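Local coordinates for protein metallo-beta-lactamase 1 (Acinetobacter baumannii, PDB 5MMD) that probably hydrolyses the amide bond of beta-lactam antibiotics to give substituted beta-amino acids, using zinc ions as cofactor, at residues 48-53 with 85-90; 72-77 with 95-100; 129-134 with 145-150; 153-158 with 189-194. All coordinates share one frame; numbering follows the deposited sequence.

Contact 1 of 4, residues 48-53 with 85-90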
loop_
_atom_site.group_PDB
_atom_site.type_symbol
_atom_site.label_atom_id
_atom_site.label_comp_id
_atom_site.label_asym_id
_atom_site.label_seq_id
_atom_site.Cartn_x
_atom_site.Cartn_y
_atom_site.Cartn_z
ATOM N N ILE A 48 1.842 1.693 6.827
ATOM C CA ILE A 48 1.474 0.909 5.645
ATOM C C ILE A 48 1.940 1.655 4.375
ATOM O O ILE A 48 1.331 2.641 3.954
ATOM C CB ILE A 48 -0.025 0.635 5.568
ATOM C CG1 ILE A 48 -0.500 -0.090 6.837
ATOM C CG2 ILE A 48 -0.346 -0.167 4.296
ATOM C CD1 ILE A 48 -2.051 -0.349 6.873
ATOM N N ASP A 49 3.032 1.122 3.832
ATOM C CA ASP A 49 3.803 1.610 2.661
ATOM C C ASP A 49 4.612 2.842 3.006
ATOM O O ASP A 49 4.120 3.759 3.670
ATOM C CB ASP A 49 2.887 1.846 1.465
ATOM C CG ASP A 49 2.526 0.553 0.795
ATOM O OD1 ASP A 49 3.232 -0.424 1.084
ATOM O OD2 ASP A 49 1.548 0.488 0.035
ATOM N N THR A 50 5.895 2.827 2.631
ATOM C CA THR A 50 6.706 3.987 2.872
ATOM C C THR A 50 6.328 5.090 1.886
ATOM O O THR A 50 5.706 4.845 0.865
ATOM C CB THR A 50 8.221 3.713 2.725
ATOM O OG1 THR A 50 8.553 3.631 1.320
ATOM C CG2 THR A 50 8.645 2.431 3.430
ATOM N N PRO A 51 6.682 6.316 2.223
ATOM C CA PRO A 51 6.629 7.402 1.234
ATOM C C PRO A 51 7.604 7.123 0.075
ATOM O O PRO A 51 8.424 6.212 0.159
ATOM C CB PRO A 51 7.035 8.630 2.058
ATOM C CG PRO A 51 6.494 8.345 3.423
ATOM C CD PRO A 51 6.801 6.834 3.593
ATOM N N TRP A 52 7.509 7.914 -0.984
ATOM C CA TRP A 52 8.282 7.744 -2.196
ATOM C C TRP A 52 9.712 8.239 -2.114
ATOM O O TRP A 52 10.373 8.325 -3.141
ATOM C CB TRP A 52 7.605 8.496 -3.347
ATOM C CG TRP A 52 7.658 7.857 -4.685
ATOM C CD1 TRP A 52 8.647 7.078 -5.211
ATOM C CD2 TRP A 52 6.655 7.966 -5.699
ATOM N NE1 TRP A 52 8.326 6.700 -6.498
ATOM C CE2 TRP A 52 7.096 7.217 -6.815
ATOM C CE3 TRP A 52 5.427 8.631 -5.769
ATOM C CZ2 TRP A 52 6.352 7.121 -8.005
ATOM C CZ3 TRP A 52 4.675 8.517 -6.922
ATOM C CH2 TRP A 52 5.140 7.755 -8.035
ATOM N N SER A 53 10.204 8.582 -0.932
ATOM C CA SER A 53 11.587 9.065 -0.800
ATOM C C SER A 53 12.112 8.885 0.617
ATOM O O SER A 53 11.327 8.796 1.585
ATOM C CB SER A 53 11.699 10.544 -1.205
ATOM O OG SER A 53 11.147 11.427 -0.221
ATOM N N ALA A 85 10.459 2.979 -0.980
ATOM C CA ALA A 85 11.639 3.846 -1.063
ATOM C C ALA A 85 12.296 4.023 0.286
ATOM O O ALA A 85 13.503 4.239 0.363
ATOM C CB ALA A 85 11.306 5.246 -1.669
ATOM N N GLY A 86 11.512 3.975 1.353
ATOM C CA GLY A 86 12.049 4.270 2.657
ATOM C C GLY A 86 12.559 3.076 3.436
ATOM O O GLY A 86 13.037 3.248 4.563
ATOM N N ILE A 87 12.456 1.881 2.864
ATOM C CA ILE A 87 12.881 0.679 3.584
ATOM C C ILE A 87 14.332 0.738 4.060
ATOM O O ILE A 87 14.600 0.406 5.214
ATOM C CB ILE A 87 12.693 -0.577 2.771
ATOM C CG1 ILE A 87 11.200 -0.858 2.663
ATOM C CG2 ILE A 87 13.456 -1.749 3.478
ATOM C CD1 ILE A 87 10.814 -2.028 1.883
ATOM N N LYS A 88 15.249 1.196 3.208
ATOM C CA LYS A 88 16.641 1.320 3.595
ATOM C C LYS A 88 16.826 2.258 4.775
ATOM O O LYS A 88 17.548 1.929 5.730
ATOM C CB LYS A 88 17.514 1.804 2.429
ATOM C CG LYS A 88 18.986 1.994 2.832
ATOM C CD LYS A 88 19.849 2.585 1.739
ATOM C CE LYS A 88 20.422 1.515 0.830
ATOM N NZ LYS A 88 21.390 2.099 -0.143
ATOM N N TRP A 89 16.185 3.424 4.721
ATOM C CA TRP A 89 16.340 4.386 5.796
ATOM C C TRP A 89 15.780 3.785 7.099
ATOM O O TRP A 89 16.395 3.899 8.149
ATOM C CB TRP A 89 15.662 5.713 5.454
ATOM C CG TRP A 89 15.849 6.735 6.522
ATOM C CD1 TRP A 89 16.886 7.625 6.659
ATOM C CD2 TRP A 89 14.989 6.945 7.629
ATOM N NE1 TRP A 89 16.702 8.387 7.793
ATOM C CE2 TRP A 89 15.543 7.989 8.404
ATOM C CE3 TRP A 89 13.821 6.345 8.054
ATOM C CZ2 TRP A 89 14.957 8.440 9.578
ATOM C CZ3 TRP A 89 13.226 6.806 9.235
ATOM C CH2 TRP A 89 13.809 7.836 9.978
ATOM N N LEU A 90 14.660 3.088 7.009
ATOM C CA LEU A 90 14.005 2.550 8.193
ATOM C C LEU A 90 14.864 1.432 8.794
ATOM O O LEU A 90 15.036 1.350 10.014
ATOM C CB LEU A 90 12.629 2.025 7.831
ATOM C CG LEU A 90 11.518 3.012 7.465
ATOM C CD1 LEU A 90 10.323 2.246 6.886
ATOM C CD2 LEU A 90 11.122 3.817 8.675
#

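Contact 2 of 4, residues 72-77 with 95-100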
loop_
_atom_site.group_PDB
_atom_site.type_symbol
_atom_site.label_atom_id
_atom_site.label_comp_id
_atom_site.label_asym_id
_atom_site.label_seq_id
_atom_site.Cartn_x
_atom_site.Cartn_y
_atom_site.Cartn_z
ATOM N N ALA A 72 6.179 1.274 15.580
ATOM C CA ALA A 72 6.262 -0.171 15.707
ATOM C C ALA A 72 6.904 -0.850 14.484
ATOM O O ALA A 72 7.552 -1.883 14.610
ATOM C CB ALA A 72 4.889 -0.731 15.936
ATOM N N GLY A 73 6.745 -0.259 13.310
ATOM C CA GLY A 73 7.230 -0.870 12.079
ATOM C C GLY A 73 6.536 -0.398 10.804
ATOM O O GLY A 73 5.638 0.441 10.822
ATOM N N SER A 74 6.953 -0.974 9.690
ATOM C CA SER A 74 6.332 -0.676 8.399
ATOM C C SER A 74 6.121 -1.964 7.621
ATOM O O SER A 74 6.894 -2.926 7.761
ATOM C CB SER A 74 7.195 0.300 7.588
ATOM O OG SER A 74 8.344 -0.362 7.107
ATOM N N ILE A 75 5.061 -1.990 6.824
ATOM C CA ILE A 75 4.863 -3.019 5.841
ATOM C C ILE A 75 4.805 -2.383 4.426
ATOM O O ILE A 75 4.192 -1.322 4.244
ATOM C CB ILE A 75 3.587 -3.841 6.124
ATOM C CG1 ILE A 75 3.405 -4.861 4.993
ATOM C CG2 ILE A 75 2.392 -2.940 6.273
ATOM C CD1 ILE A 75 2.841 -6.118 5.399
ATOM N N SER A 76 5.453 -3.020 3.441
ATOM C CA SER A 76 5.354 -2.552 2.046
ATOM C C SER A 76 4.534 -3.558 1.241
ATOM O O SER A 76 4.747 -4.762 1.349
ATOM C CB SER A 76 6.718 -2.335 1.412
ATOM O OG SER A 76 7.440 -1.348 2.097
ATOM N N THR A 77 3.580 -3.058 0.455
ATOM C CA THR A 77 2.551 -3.929 -0.107
ATOM C C THR A 77 2.863 -4.399 -1.525
ATOM O O THR A 77 2.170 -5.268 -2.054
ATOM C CB THR A 77 1.157 -3.230 -0.072
ATOM O OG1 THR A 77 1.174 -2.036 -0.875
ATOM C CG2 THR A 77 0.802 -2.853 1.340
ATOM N N ILE A 95 14.097 0.358 12.681
ATOM C CA ILE A 95 12.655 0.236 12.620
ATOM C C ILE A 95 12.288 -0.977 11.764
ATOM O O ILE A 95 12.564 -0.990 10.571
ATOM C CB ILE A 95 12.028 1.488 12.004
ATOM C CG1 ILE A 95 12.386 2.708 12.863
ATOM C CG2 ILE A 95 10.542 1.325 11.875
ATOM C CD1 ILE A 95 12.089 4.006 12.205
ATOM N N THR A 96 11.645 -1.982 12.351
ATOM C CA THR A 96 11.305 -3.195 11.604
ATOM C C THR A 96 10.441 -2.960 10.351
ATOM O O THR A 96 9.349 -2.405 10.401
ATOM C CB THR A 96 10.592 -4.209 12.506
ATOM O OG1 THR A 96 11.381 -4.399 13.670
ATOM C CG2 THR A 96 10.442 -5.523 11.808
ATOM N N THR A 97 10.973 -3.409 9.227
ATOM C CA THR A 97 10.305 -3.379 7.948
ATOM C C THR A 97 9.815 -4.777 7.603
ATOM O O THR A 97 10.499 -5.784 7.848
ATOM C CB THR A 97 11.241 -2.860 6.844
ATOM O OG1 THR A 97 12.448 -3.634 6.847
ATOM C CG2 THR A 97 11.603 -1.431 7.110
ATOM N N TYR A 98 8.612 -4.834 7.075
ATOM C CA TYR A 98 7.998 -6.078 6.639
ATOM C C TYR A 98 7.666 -6.039 5.144
ATOM O O TYR A 98 7.306 -5.009 4.607
ATOM C CB TYR A 98 6.693 -6.370 7.383
ATOM C CG TYR A 98 6.791 -6.493 8.870
ATOM C CD1 TYR A 98 6.782 -7.731 9.474
ATOM C CD2 TYR A 98 6.845 -5.375 9.683
ATOM C CE1 TYR A 98 6.875 -7.858 10.853
ATOM C CE2 TYR A 98 6.927 -5.491 11.062
ATOM C CZ TYR A 98 6.908 -6.714 11.636
ATOM O OH TYR A 98 6.994 -6.834 13.016
ATOM N N ALA A 99 7.723 -7.210 4.511
ATOM C CA ALA A 99 7.172 -7.410 3.186
ATOM C C ALA A 99 6.887 -8.882 3.014
ATOM O O ALA A 99 7.333 -9.688 3.823
ATOM C CB ALA A 99 8.128 -6.915 2.123
ATOM N N SER A 100 6.152 -9.266 1.983
ATOM C CA SER A 100 6.016 -10.698 1.709
ATOM C C SER A 100 7.376 -11.285 1.246
ATOM O O SER A 100 8.253 -10.562 0.780
ATOM C CB SER A 100 4.959 -10.951 0.642
ATOM O OG SER A 100 5.415 -10.515 -0.644
HETATM O O HOH W 1 10.570 -1.574 15.077
HETATM O O HOH W 2 8.217 -2.119 4.687
HETATM O O HOH W 3 4.865 -7.348 0.294
#

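Contact 3 of 4, residues 129-134 with 145-150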
loop_
_atom_site.group_PDB
_atom_site.type_symbol
_atom_site.label_atom_id
_atom_site.label_comp_id
_atom_site.label_asym_id
_atom_site.label_seq_id
_atom_site.Cartn_x
_atom_site.Cartn_y
_atom_site.Cartn_z
ATOM N N GLY A 129 -2.765 -8.293 15.628
ATOM C CA GLY A 129 -3.921 -8.586 14.810
ATOM C C GLY A 129 -4.698 -7.328 14.449
ATOM O O GLY A 129 -5.729 -7.397 13.795
ATOM N N PHE A 130 -4.184 -6.170 14.837
ATOM C CA PHE A 130 -4.844 -4.906 14.454
ATOM C C PHE A 130 -4.803 -4.722 12.937
ATOM O O PHE A 130 -5.720 -4.111 12.370
ATOM C CB PHE A 130 -4.198 -3.713 15.164
ATOM C CG PHE A 130 -5.113 -2.519 15.307
ATOM C CD1 PHE A 130 -4.988 -1.427 14.465
ATOM C CD2 PHE A 130 -6.099 -2.492 16.281
ATOM C CE1 PHE A 130 -5.814 -0.331 14.586
ATOM C CE2 PHE A 130 -6.925 -1.379 16.420
ATOM C CZ PHE A 130 -6.792 -0.309 15.557
ATOM N N LEU A 131 -3.763 -5.241 12.280
ATOM C CA LEU A 131 -3.690 -5.245 10.811
ATOM C C LEU A 131 -3.746 -6.677 10.290
ATOM O O LEU A 131 -3.040 -7.564 10.801
ATOM C CB LEU A 131 -2.416 -4.565 10.311
ATOM C CG LEU A 131 -2.147 -3.159 10.838
ATOM C CD1 LEU A 131 -0.766 -2.689 10.336
ATOM C CD2 LEU A 131 -3.253 -2.173 10.382
ATOM N N GLU A 132 -4.594 -6.921 9.300
ATOM C CA GLU A 132 -4.638 -8.216 8.661
ATOM C C GLU A 132 -4.201 -7.975 7.226
ATOM O O GLU A 132 -4.704 -7.052 6.531
ATOM C CB GLU A 132 -6.012 -8.851 8.731
ATOM C CG GLU A 132 -6.544 -8.964 10.165
ATOM C CD GLU A 132 -7.906 -9.651 10.254
ATOM O OE1 GLU A 132 -8.631 -9.747 9.236
ATOM O OE2 GLU A 132 -8.221 -10.158 11.341
ATOM N N VAL A 133 -3.240 -8.786 6.812
ATOM C CA VAL A 133 -2.652 -8.706 5.469
ATOM C C VAL A 133 -3.171 -9.860 4.638
ATOM O O VAL A 133 -3.315 -10.972 5.129
ATOM C CB VAL A 133 -1.136 -8.720 5.531
ATOM C CG1 VAL A 133 -0.502 -8.504 4.121
ATOM C CG2 VAL A 133 -0.650 -7.682 6.488
ATOM N N TYR A 134 -3.477 -9.579 3.379
ATOM C CA TYR A 134 -4.020 -10.570 2.467
ATOM C C TYR A 134 -3.455 -10.443 1.056
ATOM O O TYR A 134 -3.424 -9.351 0.473
ATOM C CB TYR A 134 -5.528 -10.443 2.389
ATOM C CG TYR A 134 -6.237 -11.295 1.344
ATOM C CD1 TYR A 134 -6.136 -12.658 1.347
ATOM C CD2 TYR A 134 -7.064 -10.703 0.380
ATOM C CE1 TYR A 134 -6.796 -13.442 0.414
ATOM C CE2 TYR A 134 -7.740 -11.476 -0.556
ATOM C CZ TYR A 134 -7.604 -12.858 -0.519
ATOM O OH TYR A 134 -8.247 -13.683 -1.435
ATOM N N LEU A 145 -0.174 -6.814 -2.257
ATOM C CA LEU A 145 -0.927 -7.141 -1.042
ATOM C C LEU A 145 -1.930 -6.039 -0.684
ATOM O O LEU A 145 -1.721 -4.875 -1.018
ATOM C CB LEU A 145 0.010 -7.300 0.162
ATOM C CG LEU A 145 1.202 -8.230 0.083
ATOM C CD1 LEU A 145 2.093 -8.163 1.353
ATOM C CD2 LEU A 145 0.691 -9.642 -0.134
ATOM N N VAL A 146 -2.980 -6.431 0.040
ATOM C CA VAL A 146 -3.887 -5.484 0.704
ATOM C C VAL A 146 -3.852 -5.647 2.198
ATOM O O VAL A 146 -3.456 -6.695 2.709
ATOM C CB VAL A 146 -5.340 -5.619 0.236
ATOM C CG1 VAL A 146 -5.426 -5.495 -1.300
ATOM C CG2 VAL A 146 -5.963 -6.905 0.708
ATOM N N VAL A 147 -4.232 -4.588 2.912
ATOM C CA VAL A 147 -4.193 -4.592 4.370
ATOM C C VAL A 147 -5.495 -4.104 4.938
ATOM O O VAL A 147 -5.947 -3.002 4.613
ATOM C CB VAL A 147 -3.054 -3.721 4.890
ATOM C CG1 VAL A 147 -2.985 -3.779 6.376
ATOM C CG2 VAL A 147 -1.704 -4.147 4.257
ATOM N N TRP A 148 -6.076 -4.936 5.792
ATOM C CA TRP A 148 -7.396 -4.738 6.366
ATOM C C TRP A 148 -7.253 -4.336 7.806
ATOM O O TRP A 148 -6.466 -4.936 8.556
ATOM C CB TRP A 148 -8.196 -6.005 6.240
ATOM C CG TRP A 148 -9.564 -6.078 6.850
ATOM C CD1 TRP A 148 -9.954 -6.932 7.854
ATOM C CD2 TRP A 148 -10.745 -5.357 6.457
ATOM N NE1 TRP A 148 -11.298 -6.784 8.113
ATOM C CE2 TRP A 148 -11.806 -5.815 7.283
ATOM C CE3 TRP A 148 -11.011 -4.378 5.501
ATOM C CZ2 TRP A 148 -13.109 -5.322 7.178
ATOM C CZ3 TRP A 148 -12.314 -3.876 5.408
ATOM C CH2 TRP A 148 -13.342 -4.370 6.222
ATOM N N ILE A 149 -8.002 -3.299 8.182
ATOM C CA ILE A 149 -8.073 -2.865 9.560
ATOM C C ILE A 149 -9.455 -3.252 10.097
ATOM O O ILE A 149 -10.421 -2.516 9.900
ATOM C CB ILE A 149 -7.869 -1.366 9.695
ATOM C CG1 ILE A 149 -6.739 -0.911 8.768
ATOM C CG2 ILE A 149 -7.608 -1.001 11.173
ATOM C CD1 ILE A 149 -6.464 0.556 8.851
ATOM N N PRO A 150 -9.549 -4.404 10.763
ATOM C CA PRO A 150 -10.893 -4.942 11.020
ATOM C C PRO A 150 -11.697 -4.050 11.964
ATOM O O PRO A 150 -12.928 -3.922 11.881
ATOM C CB PRO A 150 -10.605 -6.330 11.621
ATOM C CG PRO A 150 -9.163 -6.355 11.966
ATOM C CD PRO A 150 -8.480 -5.351 11.129
#

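Contact 4 of 4, residues 153-158 with 189-194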
loop_
_atom_site.group_PDB
_atom_site.type_symbol
_atom_site.label_atom_id
_atom_site.label_comp_id
_atom_site.label_asym_id
_atom_site.label_seq_id
_atom_site.Cartn_x
_atom_site.Cartn_y
_atom_site.Cartn_z
ATOM N N LYS A 153 -12.941 -1.267 9.752
ATOM C CA LYS A 153 -13.380 -1.736 8.426
ATOM C C LYS A 153 -12.817 -0.862 7.275
ATOM O O LYS A 153 -13.510 -0.529 6.305
ATOM C CB LYS A 153 -14.914 -1.821 8.393
ATOM C CG LYS A 153 -15.464 -2.866 9.364
ATOM C CD LYS A 153 -16.856 -3.360 8.980
ATOM C CE LYS A 153 -17.442 -4.314 10.027
ATOM N NZ LYS A 153 -16.530 -5.421 10.383
ATOM N N ILE A 154 -11.525 -0.536 7.401
ATOM C CA ILE A 154 -10.776 0.211 6.394
ATOM C C ILE A 154 -9.899 -0.776 5.629
ATOM O O ILE A 154 -9.159 -1.577 6.233
ATOM C CB ILE A 154 -9.920 1.342 7.044
ATOM C CG1 ILE A 154 -10.868 2.397 7.649
ATOM C CG2 ILE A 154 -8.941 1.949 6.020
ATOM C CD1 ILE A 154 -10.232 3.449 8.578
ATOM N N LEU A 155 -10.030 -0.779 4.316
ATOM C CA LEU A 155 -9.167 -1.591 3.478
ATOM C C LEU A 155 -8.158 -0.721 2.723
ATOM O O LEU A 155 -8.537 0.158 1.953
ATOM C CB LEU A 155 -9.983 -2.422 2.494
ATOM C CG LEU A 155 -9.097 -3.365 1.646
ATOM C CD1 LEU A 155 -8.432 -4.486 2.496
ATOM C CD2 LEU A 155 -9.927 -3.988 0.526
ATOM N N TYR A 156 -6.870 -0.945 2.985
ATOM C CA TYR A 156 -5.832 -0.341 2.178
ATOM C C TYR A 156 -5.564 -1.251 0.974
ATOM O O TYR A 156 -5.021 -2.341 1.117
ATOM C CB TYR A 156 -4.550 -0.109 2.955
ATOM C CG TYR A 156 -3.463 0.452 2.058
ATOM C CD1 TYR A 156 -3.473 1.789 1.652
ATOM C CD2 TYR A 156 -2.449 -0.371 1.575
ATOM C CE1 TYR A 156 -2.481 2.308 0.820
ATOM C CE2 TYR A 156 -1.467 0.121 0.725
ATOM C CZ TYR A 156 -1.471 1.465 0.361
ATOM O OH TYR A 156 -0.483 1.920 -0.476
ATOM N N GLY A 157 -5.972 -0.795 -0.196
ATOM C CA GLY A 157 -5.875 -1.588 -1.405
ATOM C C GLY A 157 -4.514 -1.519 -2.054
ATOM O O GLY A 157 -4.147 -2.409 -2.822
ATOM N N GLY A 158 -3.767 -0.460 -1.781
ATOM C CA GLY A 158 -2.550 -0.221 -2.518
ATOM C C GLY A 158 -2.821 -0.143 -4.018
ATOM O O GLY A 158 -3.948 0.094 -4.465
ATOM N N SER A 189 -15.227 -10.459 -2.251
ATOM C CA SER A 189 -15.832 -11.508 -1.427
ATOM C C SER A 189 -15.361 -11.474 0.014
ATOM O O SER A 189 -16.124 -11.796 0.934
ATOM C CB SER A 189 -15.532 -12.890 -1.992
ATOM O OG SER A 189 -16.391 -13.160 -3.083
ATOM N N LYS A 190 -14.103 -11.088 0.206
ATOM C CA LYS A 190 -13.502 -11.133 1.527
ATOM C C LYS A 190 -13.907 -9.929 2.371
ATOM O O LYS A 190 -14.082 -10.069 3.578
ATOM C CB LYS A 190 -11.977 -11.215 1.417
ATOM C CG LYS A 190 -11.318 -11.790 2.673
ATOM C CD LYS A 190 -9.859 -12.030 2.432
ATOM C CE LYS A 190 -9.125 -12.471 3.712
ATOM N NZ LYS A 190 -9.452 -13.836 4.140
ATOM N N TYR A 191 -14.099 -8.767 1.734
ATOM C CA TYR A 191 -14.331 -7.526 2.475
ATOM C C TYR A 191 -15.662 -6.860 2.085
ATOM O O TYR A 191 -15.725 -5.692 1.755
ATOM C CB TYR A 191 -13.149 -6.587 2.283
ATOM C CG TYR A 191 -11.829 -7.241 2.698
ATOM C CD1 TYR A 191 -11.536 -7.462 4.028
ATOM C CD2 TYR A 191 -10.889 -7.629 1.750
ATOM C CE1 TYR A 191 -10.348 -8.063 4.418
ATOM C CE2 TYR A 191 -9.686 -8.202 2.119
ATOM C CZ TYR A 191 -9.421 -8.436 3.453
ATOM O OH TYR A 191 -8.239 -9.029 3.834
ATOM N N PRO A 192 -16.755 -7.614 2.172
ATOM C CA PRO A 192 -18.022 -7.016 1.745
ATOM C C PRO A 192 -18.463 -5.785 2.569
ATOM O O PRO A 192 -19.257 -4.976 2.048
ATOM C CB PRO A 192 -19.014 -8.170 1.924
ATOM C CG PRO A 192 -18.404 -9.010 3.038
ATOM C CD PRO A 192 -16.928 -8.958 2.733
ATOM N N GLU A 193 -17.984 -5.654 3.809
ATOM C CA GLU A 193 -18.423 -4.561 4.691
ATOM C C GLU A 193 -17.369 -3.440 4.799
ATOM O O GLU A 193 -17.461 -2.588 5.690
ATOM C CB GLU A 193 -18.747 -5.098 6.098
ATOM C CG GLU A 193 -20.232 -5.503 6.349
ATOM C CD GLU A 193 -21.038 -4.472 7.201
ATOM O OE1 GLU A 193 -20.936 -4.481 8.456
ATOM O OE2 GLU A 193 -21.796 -3.660 6.617
ATOM N N ALA A 194 -16.358 -3.430 3.929
ATOM C CA ALA A 194 -15.382 -2.346 3.992
ATOM C C ALA A 194 -16.106 -0.993 3.896
ATOM O O ALA A 194 -17.022 -0.833 3.087
ATOM C CB ALA A 194 -14.357 -2.459 2.904
#

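Contact 1 of 4, residues 48-53 with 85-90
Thr-50 meets Gly-86 where, in the metallo-beta-lactamase fold, the loop between strand 44-48 and helix 54-66 passes the turn after helix 81-84, which carries the zinc ligand Asp-82. Its hydroxyl has two bonds: OG1 accepts the backbone N of Gly-86 at 3.0 Å, with a nearly straight N-H...O angle of 166°, and donates to Pro-51 O at 2.8 Å. With chi1 at 76°, OG1 sits between the backbone N and the carbonyl carbon of Thr-50, and CG2 is turned to the helix that starts at Ile-87. There the methyl packs alongside Leu-90, Thr-50 CG2 to Leu-90 CD1 3.8 Å. Pro-51 contributes its carbonyl, whose O lies 3.5 Å from Ala-85 CB. Trp-52 presents its backbone to that same methyl, C to Ala-85 CB 3.4 Å, while its CB points away from segment 85-90. The indole packs beside Asp-82 and His-201, its nearest atom about 6 Å from a zinc ion. Ser-53 ends the segment as N-cap of helix 54-66, OG bonded to Asp-56 N. Its own backbone N faces the methyl of Ala-85, Ser-53 N to Ala-85 CB 3.6 Å.

Contact 2 of 4, residues 72-77 with 95-100
Ser-74 is bonded through both backbone polar atoms to the neighbouring strand: its N donates to Thr-96 O at 2.9 Å, and its O accepts Tyr-98 N at 2.7 Å with a bent N-H...O angle of 143°. Ser-76 N continues the parallel pattern to Tyr-98 O, 3.0 Å, at 160°. Water 2 bridges the strands, donating to Tyr-98 O and to Ser-76 OG and bonding Ser-74 OG; Ser-76 OG is also hydrogen-bonded to Lys-83 O. Farther out, water 1 links Ala-72 O to Thr-96 N, and water 3 links Ser-76 O to Ser-100 N.

Packing follows the two faces. Because CG of Tyr-98 stands beside its own backbone N (chi1 -59°), the ring edge comes alongside the acceptor of that N, with CD2 3.1 Å from Ser-74 O and near the ring plane. On this face Ile-75 CB lies 4.2 Å from Tyr-98 CB. On the other, Thr-97 CG2 approaches Ser-74 OG to 3.4 Å. Strands 70-75 and 97-100 are thus parallel neighbours joined through helices 81-84 and 87-92, a beta-alpha-beta crossover whose connection carries the zinc ligands His-78, His-80 and Asp-82.

Contact 3 of 4, residues 129-134 with 145-150
Val-133 and Val-147 face each other as a non-hydrogen-bonded pair at the apolar centre of an antiparallel beta hairpin, strands 131-134 and 146-149, whose connecting loop carries the zinc ligand His-140. Their CG2 methyls are 4.3 Å apart, and neighbours extend the apolar row on this face: Val-133 CG1 reaches Leu-145 CD1 at 3.8 Å, crossing it at a slant, and Leu-131 CB rests near Val-147 CG1. Leu-131 and Ile-149 run alongside each other in the same direction, Leu-131 CD2 to Ile-149 CG1 4.0 Å. Phe-46 and Ile-48 of the other sheet cover Leu-131, so this face belongs to the core between the two sheets. Beyond it, Phe-130 brings CE1 to 3.9 Å from Ile-149 CG2; Phe-130 and Leu-131 form a classic beta bulge against strand 123-126.

The backbone pairs on either side of the valines are hydrogen-bonded. Glu-132 and Trp-148 exchange two almost straight bonds, Trp-148 N to Glu-132 O at 2.6 Å (178°) and Glu-132 N to Trp-148 O. Tyr-134 and Val-146 exchange two more, Val-146 N to Tyr-134 O being 3.0 Å.

Their side chains share the other face. Tyr-134 CB lies 3.9 Å from Val-146 CG2. The tyrosine ring takes a cation-pi contact from Lys-190. At the polar edge, Glu-132 has CG opposite its carbonyl carbon (chi1 -55°) and an extended chain beyond, which carries the carboxylate along Trp-148, turned 46° from the indole plane; CD also meets Pro-150 CG. Glu-132 OE1 stops near the plane of that indole, at its edge, 3.4 Å from Trp-148 CD1.

Contact 4 of 4, residues 153-158 with 189-194
Leu-155 and Tyr-191 make the tight part of this contact. The methyl CD1 of Leu-155 stands over one face of the phenol ring, 4.0 Å from its centroid and 14° off the ring normal, a CH-pi contact. The leucine chain runs roughly perpendicular to the tyrosine side chain, and CD2 of Leu-155 also touches the ring, 4.0 Å from Tyr-191 CD2. Leu-155 reaches the ring because chi1 of -176° swings CG to the side opposite its own N. The opposite face of that ring carries Lys-190 CB, 3.7 Å above the plane, so the tyrosine is packed from both sides; Trp-148 meets it as well, their planes at about 40°. Ala-194 continues the apolar patch, its CB 4.4 Å from Leu-155 CB.

These pieces belong to a beta-alpha-beta unit in which strand 154-158, helix 180-190 and strand 196-199 follow in order, the outer two being parallel neighbours. Segment 189-194 is the return from the helix: the helical backbone angles end at Lys-190, and a type I turn closes with Ala-194 N bonded to Tyr-191 O at 3.2 Å.

The solvent side is looser. Lys-153, at a G1 bulge beside Ile-149, sends its aliphatic chain obliquely across Glu-193, with CD 3.4 Å from Glu-193 O. The charged ends do not meet: Lys-153 NZ remains 4.9 Å from Glu-193 OE1, which probably gives no more than a weak attraction. Between the backbones, Ala-194 CA makes a CA-H...O contact with Lys-153 O, 3.5 Å.

In the fold
Contacts 1 and 2, with centres about 9 Å apart, build one half of the two-sheet fold; contacts 3 and 4, also about 9 Å apart, build the other. Asp-49 ties the halves together: its OD2 probably bonds both Thr-77 OG1 at 2.7 Å and Tyr-156 OH at 2.5 Å. Thr-77 O also reaches Leu-145 N at 2.8 Å, joining contact 2 to contact 3, and Val-147 O with Tyr-156 N, 2.8 Å, makes contacts 3 and 4 neighbours in one sheet. Contact 1 approaches the metal through Trp-52, whereas contacts 2 and 3 have side chains (Ser-76, Leu-145) about 11 Å from a zinc ion at nearest atoms. The touching residues of contact 4 lie away from the site, although strand 154-158 runs into zinc ligand Cys-159.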